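Imelysin-like protein (Psychrobacter arcticus, PDB 3PF0) is of unknown function but belongs to the imelysin-like (peptidase M75) family and is regarded as a putative metalloendopeptidase. Local coordinates at residues Y67-A70 with A71-S74; H78-A81 with Q82-Q86; P151-T154 with A155-A159. All blocks are in the same frame, centred on the assembly; numbering follows the deposited sequence. Where two conformers were deposited one is given.

Interaction 1: residues Y67-A70 with A71-S74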
loop_
_atom_site.group_PDB
_atom_site.type_symbol
_atom_site.label_atom_id
_atom_site.label_comp_id
_atom_site.label_asym_id
_atom_site.label_seq_id
_atom_site.Cartn_x
_atom_site.Cartn_y
_atom_site.Cartn_z
ATOM N N TYR A 67 -6.079 5.005 -6.019
ATOM C CA TYR A 67 -5.484 4.536 -7.263
ATOM C C TYR A 67 -5.140 5.719 -8.174
ATOM O O TYR A 67 -4.071 5.710 -8.788
ATOM C CB TYR A 67 -6.404 3.526 -7.980
ATOM C CG TYR A 67 -6.432 2.157 -7.329
ATOM C CD1 TYR A 67 -5.255 1.445 -7.101
ATOM C CD2 TYR A 67 -7.640 1.541 -7.009
ATOM C CE1 TYR A 67 -5.275 0.186 -6.499
ATOM C CE2 TYR A 67 -7.672 0.278 -6.418
ATOM C CZ TYR A 67 -6.487 -0.398 -6.167
ATOM O OH TYR A 67 -6.518 -1.663 -5.625
ATOM N N ALA A 68 -6.011 6.744 -8.228
ATOM C CA ALA A 68 -5.786 7.947 -9.039
ATOM C C ALA A 68 -4.528 8.688 -8.566
ATOM O O ALA A 68 -3.723 9.111 -9.397
ATOM C CB ALA A 68 -7.003 8.870 -8.986
ATOM N N ASP A 69 -4.335 8.780 -7.232
ATOM C CA ASP A 69 -3.176 9.420 -6.635
ATOM C C ASP A 69 -1.898 8.645 -6.932
ATOM O O ASP A 69 -0.920 9.269 -7.326
ATOM C CB ASP A 69 -3.337 9.615 -5.121
ATOM C CG ASP A 69 -2.227 10.470 -4.539
ATOM O OD1 ASP A 69 -1.927 11.539 -5.126
ATOM O OD2 ASP A 69 -1.642 10.064 -3.509
ATOM N N ALA A 70 -1.908 7.301 -6.798
ATOM C CA ALA A 70 -0.737 6.490 -7.130
ATOM C C ALA A 70 -0.345 6.684 -8.624
ATOM O O ALA A 70 0.848 6.801 -8.933
ATOM C CB ALA A 70 -0.995 5.018 -6.817
ATOM N N ALA A 71 -1.345 6.752 -9.527
ATOM C CA ALA A 71 -1.122 6.965 -10.968
ATOM C C ALA A 71 -0.513 8.363 -11.231
ATOM O O ALA A 71 0.429 8.485 -12.014
ATOM C CB ALA A 71 -2.429 6.799 -11.741
ATOM N N LYS A 72 -1.032 9.390 -10.537
ATOM C CA LYS A 72 -0.586 10.790 -10.604
ATOM C C LYS A 72 0.904 10.901 -10.172
ATOM O O LYS A 72 1.707 11.517 -10.876
ATOM C CB LYS A 72 -1.502 11.637 -9.700
ATOM C CG LYS A 72 -1.163 13.117 -9.532
ATOM C CD LYS A 72 -2.121 13.721 -8.503
ATOM C CE LYS A 72 -1.768 15.117 -8.055
ATOM N NZ LYS A 72 -2.867 15.733 -7.259
ATOM N N GLN A 73 1.260 10.255 -9.053
ATOM C CA GLN A 73 2.614 10.254 -8.504
ATOM C C GLN A 73 3.605 9.517 -9.412
ATOM O O GLN A 73 4.767 9.930 -9.482
ATOM C CB GLN A 73 2.636 9.670 -7.082
ATOM C CG GLN A 73 1.838 10.467 -6.039
ATOM C CD GLN A 73 1.892 11.975 -6.161
ATOM O OE1 GLN A 73 2.922 12.592 -6.476
ATOM N NE2 GLN A 73 0.776 12.607 -5.875
ATOM N N SER A 74 3.146 8.442 -10.100
ATOM C CA SER A 74 3.959 7.673 -11.042
ATOM C C SER A 74 4.222 8.530 -12.281
ATOM O O SER A 74 5.330 8.522 -12.810
ATOM C CB SER A 74 3.264 6.365 -11.413
ATOM O OG SER A 74 4.163 5.480 -12.063
HETATM O O HOH W 1 -2.093 14.341 -4.230
#
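D69 and Q73, four residues apart on helix 48-84, meet side chain to side chain through one bond from amide to carboxylate. NE2 of Q73 donates a hydrogen bond to OD1 of D69 over 3.0 Å, along a nearly straight path. The two flat groups are turned strongly against each other, their planes 67° apart. OD1 lies in the amide plane of Q73, where the N-H points, whereas NE2 stands 34° out of the carboxylate plane, on the syn side. Torsions bring the groups together: in D69, CG lies anti to the backbone N and swings toward the following turn, chi1 -171°, while the Q73 chain bends at chi2 and folds back over the backbone, its CG 3.3 Å from the carbonyl O of D69. That same carbonyl accepts N-H of Q73 at 3.0 Å from O to N, so the pair is joined twice: an i to i+4 side-chain pair beside the backbone bond of the same spacing, on the flank of helix 48-84 that faces helix 92-112.

K72 approaches differently. Its extended chain passes alongside the carboxylate with CD 4.0 Å from D69 OD1, and its NZ remains 4.8 Å from that oxygen. A water closes the gap, donating to OD1 at 2.9 Å and accepting only a weak bond from K72 NZ.

Behind this polar face, Y67 sets its ring against W207, A70 and A71 are buried, and S74 OG bonds to the carbonyl of S193.

Chemically, OD1 has two partners, a neutral amide and a water, with the lysine ammonium near but not in direct contact; the carboxylate is thus likely to be stabilised as an anion without a direct salt bridge to K72.

Interaction 2: residues H78-A81 with Q82-Q86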
loop_
_atom_site.group_PDB
_atom_site.type_symbol
_atom_site.label_atom_id
_atom_site.label_comp_id
_atom_site.label_asym_id
_atom_site.label_seq_id
_atom_site.Cartn_x
_atom_site.Cartn_y
_atom_site.Cartn_z
ATOM N N HIS A 78 7.791 9.830 -13.661
ATOM C CA HIS A 78 8.169 9.647 -15.058
ATOM C C HIS A 78 8.571 10.987 -15.698
ATOM O O HIS A 78 9.621 11.070 -16.333
ATOM C CB HIS A 78 7.042 8.978 -15.891
ATOM C CG HIS A 78 7.404 8.906 -17.344
ATOM N ND1 HIS A 78 8.204 7.877 -17.838
ATOM C CD2 HIS A 78 7.214 9.819 -18.327
ATOM C CE1 HIS A 78 8.420 8.172 -19.113
ATOM N NE2 HIS A 78 7.841 9.328 -19.454
ATOM N N ASP A 79 7.732 12.009 -15.552
ATOM C CA ASP A 79 7.962 13.311 -16.170
ATOM C C ASP A 79 9.251 13.969 -15.656
ATOM O O ASP A 79 9.995 14.527 -16.473
ATOM C CB ASP A 79 6.768 14.239 -15.983
ATOM C CG ASP A 79 6.791 15.380 -16.971
ATOM O OD1 ASP A 79 6.483 15.145 -18.150
ATOM O OD2 ASP A 79 7.221 16.476 -16.592
ATOM N N LEU A 80 9.538 13.855 -14.331
ATOM C CA LEU A 80 10.762 14.402 -13.752
ATOM C C LEU A 80 11.987 13.684 -14.292
ATOM O O LEU A 80 12.957 14.355 -14.664
ATOM C CB LEU A 80 10.748 14.366 -12.214
ATOM C CG LEU A 80 9.941 15.472 -11.551
ATOM C CD1 LEU A 80 9.915 15.290 -10.056
ATOM C CD2 LEU A 80 10.478 16.859 -11.917
ATOM N N ALA A 81 11.927 12.326 -14.385
ATOM C CA ALA A 81 12.996 11.487 -14.941
ATOM C C ALA A 81 13.216 11.822 -16.420
ATOM O O ALA A 81 14.352 11.999 -16.836
ATOM C CB ALA A 81 12.649 10.007 -14.776
ATOM N N GLN A 82 12.133 11.979 -17.197
ATOM C CA GLN A 82 12.226 12.343 -18.616
ATOM C C GLN A 82 12.943 13.707 -18.772
ATOM O O GLN A 82 13.752 13.876 -19.686
ATOM C CB GLN A 82 10.818 12.375 -19.245
ATOM C CG GLN A 82 10.776 12.828 -20.702
ATOM C CD GLN A 82 9.381 12.751 -21.262
ATOM O OE1 GLN A 82 8.628 13.731 -21.249
ATOM N NE2 GLN A 82 9.006 11.577 -21.766
ATOM N N LYS A 83 12.646 14.660 -17.884
ATOM C CA LYS A 83 13.264 15.984 -17.919
ATOM C C LYS A 83 14.762 15.923 -17.544
ATOM O O LYS A 83 15.604 16.379 -18.325
ATOM C CB LYS A 83 12.519 16.955 -16.988
ATOM C CG LYS A 83 11.257 17.516 -17.607
ATOM C CD LYS A 83 10.425 18.304 -16.600
ATOM C CE LYS A 83 9.371 19.140 -17.299
ATOM N NZ LYS A 83 8.497 18.325 -18.193
ATOM N N HIS A 84 15.092 15.334 -16.379
ATOM C CA HIS A 84 16.477 15.292 -15.896
ATOM C C HIS A 84 17.397 14.392 -16.728
ATOM O O HIS A 84 18.571 14.725 -16.877
ATOM C CB HIS A 84 16.541 14.893 -14.407
ATOM C CG HIS A 84 15.859 15.861 -13.480
ATOM N ND1 HIS A 84 15.809 17.230 -13.753
ATOM C CD2 HIS A 84 15.232 15.631 -12.303
ATOM C CE1 HIS A 84 15.140 17.772 -12.750
ATOM N NE2 HIS A 84 14.783 16.855 -11.846
ATOM N N CYS A 85 16.873 13.296 -17.304
ATOM C CA CYS A 85 17.695 12.361 -18.074
ATOM C C CYS A 85 18.165 12.905 -19.442
ATOM O O CYS A 85 19.087 12.333 -20.027
ATOM C CB CYS A 85 17.012 11.007 -18.193
ATOM S SG CYS A 85 17.015 10.084 -16.631
ATOM N N GLN A 86 17.663 14.079 -19.860
ATOM C CA GLN A 86 18.138 14.787 -21.045
ATOM C C GLN A 86 19.572 15.330 -20.800
ATOM O O GLN A 86 20.328 15.531 -21.755
ATOM C CB GLN A 86 17.176 15.919 -21.413
ATOM C CG GLN A 86 15.968 15.427 -22.194
ATOM C CD GLN A 86 15.052 16.558 -22.581
ATOM O OE1 GLN A 86 13.990 16.762 -21.977
ATOM N NE2 GLN A 86 15.436 17.311 -23.607
#
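The imidazole of H84 carries the carbonyl O of L80 over one face, 3.5 Å from CD2 of H84, and that same oxygen accepts the backbone N-H of H84. A leucine methyl, CD2 of L80, is 4.3 Å from NE2 of H84. The H78 ring meets the Q82 amide obliquely: their planes are 79° apart, and although NE2 of H78 and NE2 of Q82 come within 3.4 Å, the angle is too poor for a hydrogen bond. H78 is held instead through ND1, bonded to the carbonyl of M190.

D79 and K83 form the salt bridge of the outer face, NZ of K83 reaching OD2 of D79 at 2.8 Å on the syn side, 20° out of the carboxylate plane. The lysine chain runs over the D79 carbonyl and turns at its last torsion, chi4 55°, to deliver the ammonium. With an alanine in place of D79, the K83 ammonium is likely to lose its mate and swing more freely.

Beneath, A81 is buried against V189, M190 and L98, its carbonyl O 3.3 Å from SG of C85, which is disulfide-bonded to C186. The arrangement is a solvent-facing i to i+4 salt bridge near the C-terminal end of a long helix, cross-linked by that disulfide to helix 183-214 in an all-helical fold.

Interaction 3: residues P151-T154 with A155-A159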
loop_
_atom_site.group_PDB
_atom_site.type_symbol
_atom_site.label_atom_id
_atom_site.label_comp_id
_atom_site.label_asym_id
_atom_site.label_seq_id
_atom_site.Cartn_x
_atom_site.Cartn_y
_atom_site.Cartn_z
ATOM N N PRO A 151 20.286 -1.458 -22.501
ATOM C CA PRO A 151 20.612 -0.049 -22.198
ATOM C C PRO A 151 19.600 0.935 -22.792
ATOM O O PRO A 151 19.534 2.082 -22.353
ATOM C CB PRO A 151 22.005 0.142 -22.817
ATOM C CG PRO A 151 22.449 -1.230 -23.274
ATOM C CD PRO A 151 21.215 -2.019 -23.502
ATOM N N ALA A 152 18.825 0.484 -23.790
ATOM C CA ALA A 152 17.780 1.246 -24.479
ATOM C C ALA A 152 16.406 0.583 -24.229
ATOM O O ALA A 152 15.619 0.349 -25.154
ATOM C CB ALA A 152 18.091 1.326 -25.972
ATOM N N LEU A 153 16.140 0.270 -22.960
ATOM C CA LEU A 153 14.905 -0.359 -22.514
ATOM C C LEU A 153 13.703 0.562 -22.734
ATOM O O LEU A 153 13.799 1.779 -22.545
ATOM C CB LEU A 153 15.046 -0.710 -21.018
ATOM C CG LEU A 153 13.964 -1.579 -20.363
ATOM C CD1 LEU A 153 13.883 -2.973 -20.984
ATOM C CD2 LEU A 153 14.220 -1.698 -18.883
ATOM N N THR A 154 12.584 -0.021 -23.166
ATOM C CA THR A 154 11.338 0.724 -23.343
ATOM C C THR A 154 10.348 0.241 -22.289
ATOM O O THR A 154 10.491 -0.876 -21.792
ATOM C CB THR A 154 10.764 0.579 -24.760
ATOM O OG1 THR A 154 10.345 -0.769 -24.940
ATOM C CG2 THR A 154 11.742 0.996 -25.859
ATOM N N ALA A 155 9.334 1.069 -21.972
ATOM C CA ALA A 155 8.257 0.738 -21.035
ATOM C C ALA A 155 7.513 -0.537 -21.446
ATOM O O ALA A 155 7.219 -1.372 -20.597
ATOM C CB ALA A 155 7.279 1.889 -20.965
ATOM N N GLU A 156 7.229 -0.691 -22.758
ATOM C CA GLU A 156 6.470 -1.817 -23.320
ATOM C C GLU A 156 7.239 -3.127 -23.200
ATOM O O GLU A 156 6.630 -4.172 -22.991
ATOM C CB GLU A 156 6.087 -1.550 -24.788
ATOM C CG GLU A 156 5.245 -0.296 -25.003
ATOM C CD GLU A 156 5.970 1.041 -24.955
ATOM O OE1 GLU A 156 7.213 1.062 -25.110
ATOM O OE2 GLU A 156 5.293 2.068 -24.723
ATOM N N GLN A 157 8.569 -3.064 -23.277
ATOM C CA GLN A 157 9.441 -4.235 -23.168
ATOM C C GLN A 157 9.381 -4.889 -21.790
ATOM O O GLN A 157 9.539 -6.100 -21.702
ATOM C CB GLN A 157 10.883 -3.853 -23.488
ATOM C CG GLN A 157 11.182 -3.854 -24.984
ATOM C CD GLN A 157 12.635 -3.570 -25.260
ATOM O OE1 GLN A 157 13.275 -2.738 -24.612
ATOM N NE2 GLN A 157 13.182 -4.259 -26.237
ATOM N N LEU A 158 9.126 -4.101 -20.731
ATOM C CA LEU A 158 9.024 -4.577 -19.344
ATOM C C LEU A 158 7.838 -5.519 -19.103
ATOM O O LEU A 158 7.913 -6.346 -18.186
ATOM C CB LEU A 158 8.933 -3.401 -18.390
ATOM C CG LEU A 158 10.243 -2.670 -18.139
ATOM C CD1 LEU A 158 9.992 -1.379 -17.452
ATOM C CD2 LEU A 158 11.206 -3.517 -17.301
ATOM N N ALA A 159 6.772 -5.433 -19.952
ATOM C CA ALA A 159 5.582 -6.287 -19.892
ATOM C C ALA A 159 5.945 -7.768 -20.036
ATOM O O ALA A 159 5.252 -8.621 -19.462
ATOM C CB ALA A 159 4.592 -5.893 -20.985
#
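L153 and T154 run extended into a turn that begins at A155: T154 has phi -112° and psi 158°, and the residues from A155 to A159 then take helical angles. T154 and Q157 clasp each other across this bend. The backbone N of T154 donates to OE1 of Q157 at 3.2 Å, and in return N of Q157 makes a weak bond to OG1 of T154, 3.3 Å long. This reciprocal exchange resembles a capping box, T154 in the place of the N-cap and Q157 three residues on, although the turn that follows lacks regular helix bonds. A further weak bond runs from N of Q157 to the carbonyl O of T154.

The threonine hydroxyl sits between its own backbone N and carbonyl carbon, chi1 67°, and is thereby brought up against Q157, where CG lies 3.2 Å from OG1. The glutamine chain stays extended beyond CG and crosses the threonine at a slant, carrying the amide oxygen back to the N-H that precedes the turn.

On the inward side the apolar pair lies one residue outside the box. CD2 of L153 meets CD2 of L158 at 3.9 Å, the two side chains crossing at about a right angle. Contact between the residue before T154 and the one four after T154 recalls the hydrophobic staple that often accompanies a capping box. CD1 of L153 turns to the glutamine, 3.7 Å from OE1 of Q157.

The whole turn belongs to the loop between helices 138-149 and 167-176. L153 and L158 both press on L146 of helix 138-149 and on S191 of helix 183-214, and A155 touches S194 of the latter, laying the loop against these two helices.

Overall arrangement
Interactions 1 and 2 are successive patches of helix 48-84, their centres about 17 Å apart. Interaction 3 belongs to a separate loop, with its centre about 16 Å from that of interaction 2 and 21 Å from that of interaction 1; its nearest atoms stay about 7 Å and 10 Å from them, so it touches neither. What relates them is helix 183-214, on which all three lean; H78 of interaction 2 and A155 of interaction 3 share S194 there. Interaction 1 lies closest to the centre of the chain, about 12 Å from it, against 25 Å for the other two. No active site or ligand is established here.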